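Local coordinates for protein lipocalin AI-4 (Rhodnius prolixus, PDB 5HA0) that binds leukotriene D4 inside a lipocalin barrel and, as a secreted protein of a blood-feeding insect, probably sequesters this inflammatory mediator, at residues Leu108-Leu113 against Asn122-Asn127; Gln76-Phe81 against Tyr94-Glu99. All blocks are in the same frame, centred on the assembly; numbering follows the deposited sequence.

Interaction 1: Leu108-Leu113 against Asn122-Asn127. With LTD ((5~{S},6~{R},7~{E},9~{E},11~{Z},14~{Z})-6-[(2~{R})-2-azanyl-3-(2-hydroxy-2-oxoethylamino)-3-oxidanylidene-propyl]sulfanyl-5-oxidanyl-icosa-7,9,11,14-tetraenoic acid), chain B.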
ATOM      1  N   LEU A 108       3.306  -1.214  -4.222  1.00  5.13           N
ATOM      2  CA  LEU A 108       2.218  -0.250  -4.043  1.00  5.81           C
ATOM      3  C   LEU A 108       2.754   1.150  -3.816  1.00  6.07           C
ATOM      4  O   LEU A 108       3.887   1.324  -3.338  1.00  6.86           O
ATOM      5  CB  LEU A 108       1.323  -0.642  -2.856  1.00  6.88           C
ATOM      6  CG  LEU A 108       0.156  -1.587  -3.138  1.00  6.88           C
ATOM      7  CD1 LEU A 108       0.649  -2.941  -3.619  1.00  8.21           C
ATOM      8  CD2 LEU A 108      -0.724  -1.746  -1.895  1.00  8.72           C
ATOM      9  N   TYR A 109       1.938   2.142  -4.173  1.00  6.39           N
ATOM     10  CA  TYR A 109       2.163   3.508  -3.761  1.00  5.46           C
ATOM     11  C   TYR A 109       1.105   3.857  -2.729  1.00  6.70           C
ATOM     12  O   TYR A 109      -0.059   3.506  -2.912  1.00  7.32           O
ATOM     13  CB  TYR A 109       2.083   4.447  -4.960  1.00  6.95           C
ATOM     14  CG  TYR A 109       2.163   5.910  -4.613  1.00  6.34           C
ATOM     15  CD1 TYR A 109       3.373   6.508  -4.268  1.00  7.05           C
ATOM     16  CD2 TYR A 109       1.024   6.716  -4.679  1.00  7.62           C
ATOM     17  CE1 TYR A 109       3.428   7.849  -3.962  1.00  7.84           C
ATOM     18  CE2 TYR A 109       1.074   8.049  -4.375  1.00  9.15           C
ATOM     19  CZ  TYR A 109       2.277   8.619  -4.020  1.00  9.43           C
ATOM     20  OH  TYR A 109       2.342   9.959  -3.718  1.00  8.64           O
ATOM     21  N   ARG A 110       1.494   4.532  -1.652  1.00  6.24           N
ATOM     22  CA  ARG A 110       0.541   4.933  -0.635  1.00  6.31           C
ATOM     23  C   ARG A 110       0.739   6.399  -0.305  1.00  7.65           C
ATOM     24  O   ARG A 110       1.864   6.887  -0.301  1.00  7.47           O
ATOM     25  CB  ARG A 110       0.709   4.072   0.616  1.00  6.66           C
ATOM     26  CG  ARG A 110      -0.335   4.337   1.674  1.00  8.37           C
ATOM     27  CD  ARG A 110      -0.336   3.265   2.752  1.00  9.14           C
ATOM     28  NE  ARG A 110       0.912   3.228   3.510  1.00  8.50           N
ATOM     29  CZ  ARG A 110       1.241   2.245   4.351  1.00 11.00           C
ATOM     30  NH1 ARG A 110       0.427   1.214   4.527  1.00 11.46           N
ATOM     31  NH2 ARG A 110       2.394   2.283   4.995  1.00 11.96           N
ATOM     32  N   CYS A 111      -0.355   7.107  -0.037  1.00  6.56           N
ATOM     33  CA  CYS A 111      -0.271   8.528   0.265  1.00  8.31           C
ATOM     34  C   CYS A 111      -1.458   8.959   1.107  1.00  7.60           C
ATOM     35  O   CYS A 111      -2.543   8.403   0.985  1.00  9.71           O
ATOM     36  CB  CYS A 111      -0.210   9.347  -1.029  1.00  7.43           C
ATOM     37  SG  CYS A 111       0.137  11.122  -0.867  1.00 11.74           S
ATOM     38  N   GLY A 112      -1.257   9.948   1.966  1.00  8.72           N
ATOM     39  CA  GLY A 112      -2.341  10.463   2.774  1.00  8.91           C
ATOM     40  C   GLY A 112      -1.922  11.713   3.516  1.00 10.78           C
ATOM     41  O   GLY A 112      -0.731  12.030   3.587  1.00 10.96           O
ATOM     42  N   LEU A 113      -2.900  12.432   4.063  1.00 12.84           N
ATOM     43  CA  LEU A 113      -2.639  13.654   4.826  1.00 12.11           C
ATOM     44  C   LEU A 113      -2.495  13.383   6.320  1.00 17.07           C
ATOM     45  O   LEU A 113      -1.637  13.969   6.989  1.00 17.89           O
ATOM     46  CB  LEU A 113      -3.757  14.677   4.589  1.00 16.02           C
ATOM     47  CG  LEU A 113      -3.816  15.201   3.155  1.00 20.19           C
ATOM     48  CD1 LEU A 113      -5.078  16.026   2.927  1.00 23.13           C
ATOM     49  CD2 LEU A 113      -2.577  16.022   2.857  1.00 27.47           C
ATOM     50  N   ASN A 122       4.733   6.977   0.153  1.00  7.41           N
ATOM     51  CA  ASN A 122       5.704   5.905   0.232  1.00  7.08           C
ATOM     52  C   ASN A 122       5.519   4.955  -0.919  1.00  7.73           C
ATOM     53  O   ASN A 122       4.437   4.905  -1.522  1.00  8.26           O
ATOM     54  CB  ASN A 122       5.552   5.153   1.554  1.00  6.97           C
ATOM     55  CG  ASN A 122       6.869   4.681   2.120  1.00  6.71           C
ATOM     56  OD1 ASN A 122       7.890   4.644   1.426  1.00  6.91           O
ATOM     57  ND2 ASN A 122       6.851   4.289   3.391  1.00  7.64           N
ATOM     58  N   PHE A 123       6.575   4.212  -1.231  1.00  6.31           N
ATOM     59  CA  PHE A 123       6.421   3.029  -2.073  1.00  6.75           C
ATOM     60  C   PHE A 123       6.642   1.817  -1.192  1.00  6.49           C
ATOM     61  O   PHE A 123       7.569   1.784  -0.378  1.00  7.23           O
ATOM     62  CB  PHE A 123       7.379   3.039  -3.260  1.00  6.65           C
ATOM     63  CG  PHE A 123       6.978   3.992  -4.355  1.00  6.85           C
ATOM     64  CD1 PHE A 123       7.387   5.311  -4.328  1.00  8.98           C
ATOM     65  CD2 PHE A 123       6.185   3.555  -5.404  1.00  7.34           C
ATOM     66  CE1 PHE A 123       7.026   6.188  -5.350  1.00  8.03           C
ATOM     67  CE2 PHE A 123       5.814   4.421  -6.413  1.00  7.94           C
ATOM     68  CZ  PHE A 123       6.242   5.734  -6.391  1.00  9.44           C
ATOM     69  N   LEU A 124       5.772   0.829  -1.365  1.00  6.72           N
ATOM     70  CA  LEU A 124       5.703  -0.322  -0.477  1.00  5.79           C
ATOM     71  C   LEU A 124       5.864  -1.607  -1.257  1.00  6.20           C
ATOM     72  O   LEU A 124       5.233  -1.783  -2.294  1.00  7.82           O
ATOM     73  CB  LEU A 124       4.355  -0.350   0.247  1.00  7.57           C
ATOM     74  CG  LEU A 124       3.897   0.930   0.950  1.00  6.19           C
ATOM     75  CD1 LEU A 124       2.479   0.735   1.478  1.00  8.53           C
ATOM     76  CD2 LEU A 124       4.831   1.287   2.077  1.00  8.42           C
ATOM     77  N   LEU A 125       6.688  -2.520  -0.760  1.00  4.94           N
ATOM     78  CA  LEU A 125       6.765  -3.841  -1.347  1.00  6.15           C
ATOM     79  C   LEU A 125       6.114  -4.853  -0.417  1.00  5.90           C
ATOM     80  O   LEU A 125       6.561  -5.063   0.734  1.00  5.68           O
ATOM     81  CB  LEU A 125       8.217  -4.247  -1.623  1.00  6.38           C
ATOM     82  CG  LEU A 125       8.391  -5.628  -2.258  1.00  7.92           C
ATOM     83  CD1 LEU A 125       7.757  -5.667  -3.643  1.00  8.44           C
ATOM     84  CD2 LEU A 125       9.871  -6.027  -2.328  1.00 10.61           C
ATOM     85  N   PHE A 126       5.056  -5.473  -0.935  1.00  6.01           N
ATOM     86  CA  PHE A 126       4.363  -6.555  -0.256  1.00  5.65           C
ATOM     87  C   PHE A 126       4.754  -7.901  -0.831  1.00  7.10           C
ATOM     88  O   PHE A 126       5.010  -8.030  -2.028  1.00  7.15           O
ATOM     89  CB  PHE A 126       2.847  -6.363  -0.367  1.00  7.20           C
ATOM     90  CG  PHE A 126       2.326  -5.188   0.407  1.00  6.54           C
ATOM     91  CD1 PHE A 126       2.324  -3.914  -0.146  1.00  8.19           C
ATOM     92  CD2 PHE A 126       1.831  -5.362   1.687  1.00  7.07           C
ATOM     93  CE1 PHE A 126       1.850  -2.832   0.571  1.00  7.72           C
ATOM     94  CE2 PHE A 126       1.354  -4.280   2.407  1.00  9.85           C
ATOM     95  CZ  PHE A 126       1.351  -3.021   1.841  1.00  8.79           C
ATOM     96  N   ASN A 127       4.808  -8.902   0.041  1.00  6.64           N
ATOM     97  CA  ASN A 127       5.169 -10.258  -0.340  1.00  8.19           C
ATOM     98  C   ASN A 127       4.172 -11.253   0.240  1.00  6.92           C
ATOM     99  O   ASN A 127       3.676 -11.060   1.352  1.00  8.03           O
ATOM    100  CB  ASN A 127       6.593 -10.581   0.144  1.00  6.53           C
ATOM    101  CG  ASN A 127       7.630 -10.360  -0.929  1.00  7.35           C
ATOM    102  OD1 ASN A 127       7.636 -11.067  -1.934  1.00  9.34           O
ATOM    103  ND2 ASN A 127       8.529  -9.390  -0.717  1.00  8.11           N
TER
HETATM  104  O2  LTD B 201       2.560   5.423   3.545  1.00 12.16           O
HETATM  105  C1  LTD B 201       3.543   5.471   4.312  1.00 14.38           C
HETATM  106  O1  LTD B 201       4.193   4.449   4.630  1.00 14.06           O
HETATM  107  C2  LTD B 201       3.960   6.809   4.863  1.00 13.15           C
HETATM  108  C3  LTD B 201       3.621   6.898   6.347  1.00 17.54           C
HETATM  109  C4  LTD B 201       2.210   6.389   6.628  1.00 21.02           C
HETATM  110  C5  LTD B 201       1.835   6.668   8.076  1.00 23.73           C
HETATM  111  O3  LTD B 201       2.606   5.844   8.955  1.00 24.13           O
HETATM  112  C6  LTD B 201       0.350   6.433   8.333  1.00 18.77           C
HETATM  113  C7  LTD B 201      -0.044   4.986   8.102  1.00 20.58           C
HETATM  114  C8  LTD B 201      -0.916   4.634   7.147  1.00 16.44           C
HETATM  115  C9  LTD B 201      -1.297   3.230   6.959  1.00 11.13           C
HETATM  116  C10 LTD B 201      -2.270   2.837   6.133  1.00 13.20           C
HETATM  117  C11 LTD B 201      -2.577   1.408   6.041  1.00 13.98           C
HETATM  118  C12 LTD B 201      -3.508   0.844   5.262  1.00 12.36           C
HETATM  119  C13 LTD B 201      -4.410   1.591   4.306  1.00 12.49           C
HETATM  120  C14 LTD B 201      -3.662   1.923   3.028  1.00 12.84           C
HETATM  121  C15 LTD B 201      -3.435   1.053   2.039  1.00 15.31           C
HETATM  122  C16 LTD B 201      -3.912  -0.381   2.077  1.00 18.09           C
HETATM  123  C17 LTD B 201      -2.817  -1.325   1.588  1.00 18.53           C
HETATM  124  C18 LTD B 201      -3.387  -2.724   1.379  1.00 20.98           C
HETATM  125  C19 LTD B 201      -2.297  -3.760   1.151  1.00 20.80           C
HETATM  126  C20 LTD B 201      -2.908  -5.128   0.925  1.00 20.16           C
HETATM  127  O32 LTD B 201      -0.681   1.508  12.621  1.00 22.17           O
HETATM  128  C21 LTD B 201      -0.862   2.588  12.028  1.00 22.79           C
HETATM  129  O31 LTD B 201      -0.267   2.887  10.974  1.00 24.45           O
HETATM  130  CA3 LTD B 201      -1.839   3.585  12.592  1.00 22.51           C
HETATM  131  N3  LTD B 201      -1.851   4.805  11.802  1.00 23.04           N
HETATM  132  C22 LTD B 201      -2.225   5.950  12.372  1.00 30.54           C
HETATM  133  O33 LTD B 201      -2.564   6.003  13.543  1.00 33.33           O
HETATM  134  CA2 LTD B 201      -2.243   7.207  11.546  1.00 29.53           C
HETATM  135  CB2 LTD B 201      -1.765   6.964  10.118  1.00 27.17           C
HETATM  136  SG2 LTD B 201       0.034   6.909  10.048  1.00 35.80           S
HETATM  137  N2  LTD B 201      -1.386   8.213  12.203  1.00 33.64           N
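The carboxylate-binding site of a lipocalin barrel is built here on an antiparallel beta hairpin, where Arg-110 and Asn-122 form a hydrogen-bonded pair and both send their side chains into the barrel. The backbone ladder holds them in register: Leu-108 N to Leu-124 O and Leu-124 N to Leu-108 O are both 2.8 Å, and a second pair of bonds joins Arg-110 to Asn-122. Arg-110 leaves the strand with CG opposite its backbone N (chi1 -174°), and a bend at chi3 (64°) swings its guanidinium edge to the C1 carboxylate of the leukotriene. Arg-110 NE donates to O2 at 2.7 Å and NH2 to O1 at 2.8 Å, a two-pronged grip that suits arginine's planar end; NH1 is bonded to Tyr-48 OH, which helps set the group's rotation. Asn-122 ND2 adds a bond to O1 (2.9 Å); its OD1 accepts from Asp-38 N, which fixes which way round the amide lies. Leu-124 CD1 sits over the centre of one guanidinium face, 3.5 Å from Arg-110 CZ, while ligand C9 lies over the opposite face, nearer the rim. Deeper in, Leu-108 CD2 meets Phe-126 CE1 at 3.7 Å, and both residues touch C19, next to the end of the lipid tail. Tyr-109 and Phe-123 point to the outer side of the sheet, their rings inclined at 54°; the Tyr-109 hydroxyl bonds Asp-121. Three N-H groups of buried side chains therefore hold the carboxylate, and the apolar flanks of the arginine probably strengthen its electrostatic attraction for that negative charge.

Interaction 2: Gln76-Phe81 against Tyr94-Glu99. With LTD ((5~{S},6~{R},7~{E},9~{E},11~{Z},14~{Z})-6-[(2~{R})-2-azanyl-3-(2-hydroxy-2-oxoethylamino)-3-oxidanylidene-propyl]sulfanyl-5-oxidanyl-icosa-7,9,11,14-tetraenoic acid), chain B.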
ATOM      1  N   GLN A  76      -7.652   6.481 -11.757  1.00 10.24           N
ATOM      2  CA  GLN A  76      -7.640   5.067 -12.117  1.00 12.26           C
ATOM      3  C   GLN A  76      -6.594   4.301 -11.334  1.00  9.82           C
ATOM      4  O   GLN A  76      -5.440   4.730 -11.250  1.00 11.58           O
ATOM      5  CB  GLN A  76      -7.373   4.923 -13.604  1.00 14.88           C
ATOM      6  CG  GLN A  76      -7.481   3.524 -14.142  1.00 17.96           C
ATOM      7  CD  GLN A  76      -7.270   3.490 -15.634  1.00 28.75           C
ATOM      8  OE1 GLN A  76      -8.198   3.732 -16.406  1.00 32.41           O
ATOM      9  NE2 GLN A  76      -6.038   3.217 -16.054  1.00 31.26           N
ATOM     10  N   GLY A  77      -7.015   3.188 -10.733  1.00  9.24           N
ATOM     11  CA  GLY A  77      -6.127   2.345  -9.956  1.00 10.44           C
ATOM     12  C   GLY A  77      -6.074   2.682  -8.476  1.00  7.84           C
ATOM     13  O   GLY A  77      -5.578   1.892  -7.674  1.00  9.05           O
ATOM     14  N   PHE A  78      -6.581   3.850  -8.097  1.00  8.10           N
ATOM     15  CA  PHE A  78      -6.491   4.251  -6.700  1.00  8.69           C
ATOM     16  C   PHE A  78      -7.684   3.830  -5.859  1.00  7.82           C
ATOM     17  O   PHE A  78      -8.824   3.749  -6.331  1.00  8.40           O
ATOM     18  CB  PHE A  78      -6.288   5.767  -6.586  1.00  8.86           C
ATOM     19  CG  PHE A  78      -4.835   6.179  -6.672  1.00  7.49           C
ATOM     20  CD1 PHE A  78      -4.237   6.405  -7.899  1.00  8.85           C
ATOM     21  CD2 PHE A  78      -4.073   6.329  -5.520  1.00  9.04           C
ATOM     22  CE1 PHE A  78      -2.901   6.774  -7.976  1.00  9.66           C
ATOM     23  CE2 PHE A  78      -2.735   6.699  -5.597  1.00  7.95           C
ATOM     24  CZ  PHE A  78      -2.158   6.917  -6.813  1.00  8.71           C
ATOM     25  N   TYR A  79      -7.383   3.574  -4.597  1.00  8.25           N
ATOM     26  CA  TYR A  79      -8.351   3.220  -3.583  1.00  8.58           C
ATOM     27  C   TYR A  79      -8.199   4.162  -2.411  1.00  9.35           C
ATOM     28  O   TYR A  79      -7.092   4.579  -2.090  1.00  9.74           O
ATOM     29  CB  TYR A  79      -8.148   1.774  -3.119  1.00  8.27           C
ATOM     30  CG  TYR A  79      -8.469   0.772  -4.199  1.00  7.70           C
ATOM     31  CD1 TYR A  79      -7.533   0.437  -5.166  1.00 10.23           C
ATOM     32  CD2 TYR A  79      -9.720   0.187  -4.267  1.00  9.59           C
ATOM     33  CE1 TYR A  79      -7.838  -0.465  -6.164  1.00 12.74           C
ATOM     34  CE2 TYR A  79     -10.029  -0.717  -5.250  1.00 10.18           C
ATOM     35  CZ  TYR A  79      -9.095  -1.044  -6.195  1.00 11.99           C
ATOM     36  OH  TYR A  79      -9.419  -1.944  -7.185  1.00 16.39           O
ATOM     37  N   SER A  80      -9.317   4.464  -1.761  1.00  8.31           N
ATOM     38  CA  SER A  80      -9.331   5.191  -0.502  1.00  9.40           C
ATOM     39  C   SER A  80      -9.719   4.219   0.601  1.00  9.34           C
ATOM     40  O   SER A  80     -10.738   3.529   0.487  1.00 10.37           O
ATOM     41  CB  SER A  80     -10.319   6.353  -0.547  1.00 12.31           C
ATOM     42  OG  SER A  80     -10.445   6.973   0.723  1.00 13.69           O
ATOM     43  N   PHE A  81      -8.917   4.170   1.658  1.00  9.20           N
ATOM     44  CA  PHE A  81      -9.213   3.313   2.807  1.00  9.60           C
ATOM     45  C   PHE A  81      -9.507   4.158   4.025  1.00  9.45           C
ATOM     46  O   PHE A  81      -8.746   5.057   4.372  1.00 10.34           O
ATOM     47  CB  PHE A  81      -8.049   2.333   3.086  1.00  9.08           C
ATOM     48  CG  PHE A  81      -8.023   1.177   2.140  1.00  8.90           C
ATOM     49  CD1 PHE A  81      -8.766   0.045   2.404  1.00 10.00           C
ATOM     50  CD2 PHE A  81      -7.313   1.245   0.949  1.00 12.69           C
ATOM     51  CE1 PHE A  81      -8.791  -1.016   1.502  1.00 10.20           C
ATOM     52  CE2 PHE A  81      -7.322   0.181   0.055  1.00 11.57           C
ATOM     53  CZ  PHE A  81      -8.075  -0.950   0.340  1.00  9.63           C
ATOM     54  N   TYR A  94      -4.649   6.546   0.977  1.00  7.34           N
ATOM     55  CA  TYR A  94      -4.862   6.257  -0.439  1.00  7.71           C
ATOM     56  C   TYR A  94      -3.767   5.359  -0.967  1.00  7.98           C
ATOM     57  O   TYR A  94      -2.615   5.503  -0.571  1.00  9.62           O
ATOM     58  CB  TYR A  94      -4.902   7.558  -1.246  1.00  8.00           C
ATOM     59  CG  TYR A  94      -6.016   8.476  -0.804  1.00  8.19           C
ATOM     60  CD1 TYR A  94      -5.884   9.269   0.331  1.00  9.79           C
ATOM     61  CD2 TYR A  94      -7.215   8.532  -1.502  1.00  9.35           C
ATOM     62  CE1 TYR A  94      -6.919  10.078   0.762  1.00  9.46           C
ATOM     63  CE2 TYR A  94      -8.240   9.343  -1.091  1.00  9.68           C
ATOM     64  CZ  TYR A  94      -8.088  10.121   0.036  1.00 10.84           C
ATOM     65  OH  TYR A  94      -9.108  10.936   0.460  1.00 13.79           O
ATOM     66  N   MET A  95      -4.108   4.451  -1.873  1.00  7.03           N
ATOM     67  CA  MET A  95      -3.128   3.539  -2.433  1.00  6.41           C
ATOM     68  C   MET A  95      -3.444   3.159  -3.874  1.00  7.57           C
ATOM     69  O   MET A  95      -4.599   3.205  -4.323  1.00  7.68           O
ATOM     70  CB  MET A  95      -3.026   2.271  -1.562  1.00 10.41           C
ATOM     71  CG  MET A  95      -4.354   1.507  -1.415  1.00 12.89           C
ATOM     72  SD  MET A  95      -4.205  -0.282  -1.616  1.00 20.56           S
ATOM     73  CE  MET A  95      -3.584  -0.087  -3.263  1.00  5.76           C
ATOM     74  N   ALA A  96      -2.404   2.788  -4.606  1.00  7.44           N
ATOM     75  CA  ALA A  96      -2.550   2.190  -5.920  1.00  6.42           C
ATOM     76  C   ALA A  96      -1.553   1.048  -6.051  1.00  7.54           C
ATOM     77  O   ALA A  96      -0.423   1.150  -5.562  1.00  7.46           O
ATOM     78  CB  ALA A  96      -2.323   3.220  -7.015  1.00  6.48           C
ATOM     79  N   VAL A  97      -1.951  -0.034  -6.713  1.00  7.85           N
ATOM     80  CA  VAL A  97      -1.005  -1.108  -7.014  1.00  8.52           C
ATOM     81  C   VAL A  97      -0.257  -0.767  -8.298  1.00  7.57           C
ATOM     82  O   VAL A  97      -0.847  -0.666  -9.379  1.00  8.80           O
ATOM     83  CB  VAL A  97      -1.704  -2.471  -7.146  1.00  8.28           C
ATOM     84  CG1 VAL A  97      -0.695  -3.579  -7.471  1.00 10.29           C
ATOM     85  CG2 VAL A  97      -2.452  -2.795  -5.872  1.00  7.55           C
ATOM     86  N   VAL A  98       1.050  -0.567  -8.172  1.00  7.42           N
ATOM     87  CA  VAL A  98       1.880  -0.186  -9.304  1.00  8.45           C
ATOM     88  C   VAL A  98       2.204  -1.399 -10.186  1.00  7.48           C
ATOM     89  O   VAL A  98       2.075  -1.337 -11.403  1.00  9.81           O
ATOM     90  CB  VAL A  98       3.181   0.489  -8.836  1.00  8.15           C
ATOM     91  CG1 VAL A  98       4.039   0.885 -10.026  1.00 11.22           C
ATOM     92  CG2 VAL A  98       2.864   1.712  -7.988  1.00 10.32           C
ATOM     93  N   GLU A  99       2.641  -2.492  -9.563  1.00  8.05           N
ATOM     94  CA  GLU A  99       2.938  -3.722 -10.282  1.00 10.67           C
ATOM     95  C   GLU A  99       2.704  -4.881  -9.341  1.00  9.47           C
ATOM     96  O   GLU A  99       3.021  -4.769  -8.169  1.00  9.76           O
ATOM     97  CB  GLU A  99       4.394  -3.756 -10.771  1.00 11.01           C
ATOM     98  CG  GLU A  99       4.829  -2.673 -11.736  1.00 21.61           C
ATOM     99  CD  GLU A  99       4.254  -2.839 -13.126  1.00 26.41           C
ATOM    100  OE1 GLU A  99       3.771  -3.943 -13.463  1.00 25.17           O
ATOM    101  OE2 GLU A  99       4.291  -1.855 -13.895  1.00 36.27           O
TER
HETATM  102  O2  LTD B 201       2.560   5.423   3.545  1.00 12.16           O
HETATM  103  C1  LTD B 201       3.543   5.471   4.312  1.00 14.38           C
HETATM  104  O1  LTD B 201       4.193   4.449   4.630  1.00 14.06           O
HETATM  105  C2  LTD B 201       3.960   6.809   4.863  1.00 13.15           C
HETATM  106  C3  LTD B 201       3.621   6.898   6.347  1.00 17.54           C
HETATM  107  C4  LTD B 201       2.210   6.389   6.628  1.00 21.02           C
HETATM  108  C5  LTD B 201       1.835   6.668   8.076  1.00 23.73           C
HETATM  109  O3  LTD B 201       2.606   5.844   8.955  1.00 24.13           O
HETATM  110  C6  LTD B 201       0.350   6.433   8.333  1.00 18.77           C
HETATM  111  C7  LTD B 201      -0.044   4.986   8.102  1.00 20.58           C
HETATM  112  C8  LTD B 201      -0.916   4.634   7.147  1.00 16.44           C
HETATM  113  C9  LTD B 201      -1.297   3.230   6.959  1.00 11.13           C
HETATM  114  C10 LTD B 201      -2.270   2.837   6.133  1.00 13.20           C
HETATM  115  C11 LTD B 201      -2.577   1.408   6.041  1.00 13.98           C
HETATM  116  C12 LTD B 201      -3.508   0.844   5.262  1.00 12.36           C
HETATM  117  C13 LTD B 201      -4.410   1.591   4.306  1.00 12.49           C
HETATM  118  C14 LTD B 201      -3.662   1.923   3.028  1.00 12.84           C
HETATM  119  C15 LTD B 201      -3.435   1.053   2.039  1.00 15.31           C
HETATM  120  C16 LTD B 201      -3.912  -0.381   2.077  1.00 18.09           C
HETATM  121  C17 LTD B 201      -2.817  -1.325   1.588  1.00 18.53           C
HETATM  122  C18 LTD B 201      -3.387  -2.724   1.379  1.00 20.98           C
HETATM  123  C19 LTD B 201      -2.297  -3.760   1.151  1.00 20.80           C
HETATM  124  C20 LTD B 201      -2.908  -5.128   0.925  1.00 20.16           C
HETATM  125  O32 LTD B 201      -0.681   1.508  12.621  1.00 22.17           O
HETATM  126  C21 LTD B 201      -0.862   2.588  12.028  1.00 22.79           C
HETATM  127  O31 LTD B 201      -0.267   2.887  10.974  1.00 24.45           O
HETATM  128  CA3 LTD B 201      -1.839   3.585  12.592  1.00 22.51           C
HETATM  129  N3  LTD B 201      -1.851   4.805  11.802  1.00 23.04           N
HETATM  130  C22 LTD B 201      -2.225   5.950  12.372  1.00 30.54           C
HETATM  131  O33 LTD B 201      -2.564   6.003  13.543  1.00 33.33           O
HETATM  132  CA2 LTD B 201      -2.243   7.207  11.546  1.00 29.53           C
HETATM  133  CB2 LTD B 201      -1.765   6.964  10.118  1.00 27.17           C
HETATM  134  SG2 LTD B 201       0.034   6.909  10.048  1.00 35.80           S
HETATM  135  N2  LTD B 201      -1.386   8.213  12.203  1.00 33.64           N
HETATM  136  O   HOH W   1      -4.583  -0.533  -7.853  1.00  9.64           O
HETATM  137  O   HOH W   2     -11.380   9.493   0.402  1.00 16.07           O
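Tyr-79 and Met-95 form the hydrogen-bonded pair of an antiparallel beta hairpin in the barrel wall, between strands 78-85 and 90-100. Tyr-79 N donates to Met-95 O at 2.8 Å, and Met-95 N returns a bond to Tyr-79 O at 3.0 Å. Beyond this pair, at the Gly-77 end, a water takes over the link: it donates to Gly-77 O and accepts from Val-97 N, lying also at the edge of the Tyr-79 ring. Gly-77 has a positive phi (92°) at which a beta carbon would jam against the preceding carbonyl, so glycine suits this position.

On the barrel side, Met-95 CG lies between backbone N and carbonyl carbon (chi1 59°), and further bends in the chain lay the flexible thioether beside Phe-81. Met-95 SD is 3.6 Å from Phe-81 CE2, an oblique Met-aromatic contact. Met-95 CG also touches leukotriene C15 at 3.6 Å, while ligand C16 lies over one face of the Phe-81 ring, toward its rim; these soft, apolar groups suit an unsaturated lipid chain. On the other side of the sheet, Ala-96 brings CB to 3.5 Å from the centroid of the Phe-78 ring, only 4° off the ring normal, a CH-pi contact in which the small alanine lets the ring lie flat over its methyl group. Ser-80 CB packs on Tyr-94 CE2 at 3.7 Å, and a second water joins the hydroxyls of these two residues.

Around the hairpin, strand 105-112 flanks Met-95 through Leu-108 and Phe-78 through Tyr-109. Strand 63-71 borders the other edge, with Thr-71 against Tyr-79, whose ring meets Phe-27 edge-to-face; helix 23-26 contributes Ala-23 to the same residue and Phe-26 to Val-97.

Interactions 1 and 2 are successive hairpin pairings in one curled antiparallel sheet, with centres about 9 Å apart. Their four segments follow the chain in the order 76-81, 94-99, 108-113 and 122-127, so the pairing of interaction 2 is complete before that of interaction 1 begins. The inner strands, 90-100 and 105-112, are themselves neighbours: probable backbone hydrogen bonds run from Tyr-109 N to Ala-96 O and from Tyr-94 N to Cys-111 O, making the two ladders one continuous wall. The disulfide between Cys-111 and Cys-10 ties this wall to the N-terminal segment. The leukotriene spans both contacts: interaction 1 holds its C1 carboxylate, interaction 2 flanks its mid-chain, and its tail end returns to interaction 1.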